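Local coordinates for probable sugar ABC transporter, sugar-binding protein (Streptococcus pneumoniae, PDB 2W7Y) that binds blood-group A-trisaccharide and probably delivers such glycans to an ABC transporter for uptake, at residues Phe201-Pro206 and Asn257-Ala262. Residues are numbered along the deposited sequence; the frame is centred on the assembly and turned at random.
Sequences FGAGEP and NAGGDA. With A2G (2-acetamido-2-deoxy-alpha-D-galactopyranose), chain C.
The carboxylate of E205 joins the two loops and the sugar at once. Its OE2 accepts the backbone N-H of A262 (N to OE2 3.1 Å), a nearly straight bond, 166° at the hydrogen, that meets the oxygen almost along its C-O axis. O4 of A2G donates a hydrogen bond to the same OE2 at 2.7 Å and O3 donates one to OE1 at 2.6 Å, so one carboxylate grips neighbouring hydroxyls of the N-acetylgalactosamine. CG lies anti to the backbone N (chi1 178°) and the chain runs on extended, which carries the acid past D261 to the ligand; the A262 N-H holds OE2, and R209 is a long, weak ionic partner of OE1. At the far end, A203 N donates to N257 O at 2.8 Å, in the carbonyl plane. Between the two ends G204 CA makes a CA-H...O contact with G260 O (3.6 Å, 162° at the hydrogen). The A262 methyl CB is in van der Waals contact with sugar O4 at 3.4 Å, and A203 CB touches A258 CB at 3.8 Å. E205 and A262 thus make the paired loops part of the glycan pocket wall. Loop 201-206 links strand 199-201 to helix 207-215; the other leads into helix 262-270, whose Y265 hydroxyl is hydrogen-bonded to A203 O.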
loop_
_atom_site.group_PDB
_atom_site.type_symbol
_atom_site.label_atom_id
_atom_site.label_comp_id
_atom_site.label_asym_id
_atom_site.label_seq_id
_atom_site.Cartn_x
_atom_site.Cartn_y
_atom_site.Cartn_z
ATOM N N PHE A 201 -1.260 -2.066 18.886
ATOM C CA PHE A 201 -1.105 -2.299 17.452
ATOM C C PHE A 201 0.220 -2.983 17.131
ATOM O O PHE A 201 1.158 -2.961 17.936
ATOM C CB PHE A 201 -1.234 -0.982 16.663
ATOM C CG PHE A 201 -0.304 0.116 17.127
ATOM C CD1 PHE A 201 -0.727 1.053 18.070
ATOM C CD2 PHE A 201 0.987 0.225 16.607
ATOM C CE1 PHE A 201 0.126 2.074 18.503
ATOM C CE2 PHE A 201 1.848 1.239 17.031
ATOM C CZ PHE A 201 1.416 2.168 17.984
ATOM N N GLY A 202 0.289 -3.599 15.955
ATOM C CA GLY A 202 1.554 -4.104 15.430
ATOM C C GLY A 202 2.397 -2.976 14.862
ATOM O O GLY A 202 1.889 -2.114 14.144
ATOM N N ALA A 203 3.685 -2.980 15.193
ATOM C CA ALA A 203 4.628 -1.991 14.673
ATOM C C ALA A 203 5.660 -2.649 13.757
ATOM O O ALA A 203 5.848 -3.862 13.790
ATOM C CB ALA A 203 5.309 -1.248 15.814
ATOM N N GLY A 204 6.330 -1.837 12.947
ATOM C CA GLY A 204 7.244 -2.333 11.915
ATOM C C GLY A 204 6.897 -1.619 10.625
ATOM O O GLY A 204 6.938 -0.388 10.571
ATOM N N GLU A 205 6.534 -2.387 9.597
ATOM C CA GLU A 205 5.963 -1.825 8.369
ATOM C C GLU A 205 4.726 -0.948 8.639
ATOM O O GLU A 205 4.631 0.148 8.088
ATOM C CB GLU A 205 5.629 -2.930 7.352
ATOM C CG GLU A 205 4.989 -2.424 6.049
ATOM C CD GLU A 205 4.437 -3.542 5.172
ATOM O OE1 GLU A 205 4.615 -3.476 3.940
ATOM O OE2 GLU A 205 3.824 -4.491 5.709
ATOM N N PRO A 206 3.772 -1.422 9.477
ATOM C CA PRO A 206 2.579 -0.614 9.769
ATOM C C PRO A 206 2.835 0.749 10.422
ATOM O O PRO A 206 1.969 1.624 10.358
ATOM C CB PRO A 206 1.791 -1.498 10.736
ATOM C CG PRO A 206 2.262 -2.876 10.461
ATOM C CD PRO A 206 3.710 -2.727 10.164
ATOM N N ASN A 257 6.269 -5.778 20.409
ATOM C CA ASN A 257 5.233 -5.670 19.381
ATOM C C ASN A 257 5.654 -4.979 18.075
ATOM O O ASN A 257 4.807 -4.517 17.310
ATOM C CB ASN A 257 3.973 -5.027 19.978
ATOM C CG ASN A 257 3.485 -5.755 21.221
ATOM O OD1 ASN A 257 3.388 -5.167 22.299
ATOM N ND2 ASN A 257 3.195 -7.047 21.081
ATOM N N ALA A 258 6.960 -4.942 17.816
ATOM C CA ALA A 258 7.500 -4.310 16.609
ATOM C C ALA A 258 8.271 -5.269 15.691
ATOM O O ALA A 258 8.902 -4.837 14.721
ATOM C CB ALA A 258 8.369 -3.119 16.984
ATOM N N GLY A 259 8.207 -6.563 15.985
ATOM C CA GLY A 259 8.930 -7.560 15.200
ATOM C C GLY A 259 8.145 -8.190 14.059
ATOM O O GLY A 259 7.988 -9.418 14.021
ATOM N N GLY A 260 7.656 -7.364 13.128
ATOM C CA GLY A 260 7.007 -7.892 11.921
ATOM C C GLY A 260 6.402 -6.921 10.921
ATOM O O GLY A 260 6.406 -5.707 11.128
ATOM N N ASP A 261 5.888 -7.479 9.824
ATOM C CA ASP A 261 5.165 -6.720 8.797
ATOM C C ASP A 261 3.655 -6.908 8.945
ATOM O O ASP A 261 3.202 -7.707 9.773
ATOM C CB ASP A 261 5.618 -7.138 7.392
ATOM C CG ASP A 261 7.048 -6.716 7.083
ATOM O OD1 ASP A 261 7.687 -6.086 7.957
ATOM O OD2 ASP A 261 7.537 -7.013 5.966
ATOM N N ALA A 262 2.884 -6.181 8.135
ATOM C CA ALA A 262 1.416 -6.204 8.208
ATOM C C ALA A 262 0.821 -7.609 8.075
ATOM O O ALA A 262 -0.197 -7.920 8.698
ATOM C CB ALA A 262 0.810 -5.266 7.165
HETATM O O5 A2G C . -0.214 -4.750 1.835
HETATM C C1 A2G C . 0.515 -4.195 0.707
HETATM C C2 A2G C . 1.941 -3.926 1.162
HETATM N N2 A2G C . 2.757 -3.399 0.068
HETATM C C3 A2G C . 2.583 -5.236 1.636
HETATM O O3 A2G C . 3.954 -5.019 1.977
HETATM C C4 A2G C . 1.796 -5.826 2.807
HETATM O O4 A2G C . 1.864 -4.951 3.940
HETATM C C5 A2G C . 0.336 -6.010 2.375
HETATM C C6 A2G C . -0.538 -6.517 3.520
HETATM O O6 A2G C . -1.896 -6.545 3.076
HETATM C C7 A2G C . 3.450 -2.272 0.186
HETATM O O7 A2G C . 3.456 -1.554 1.186
HETATM C C8 A2G C . 4.258 -1.904 -1.055
#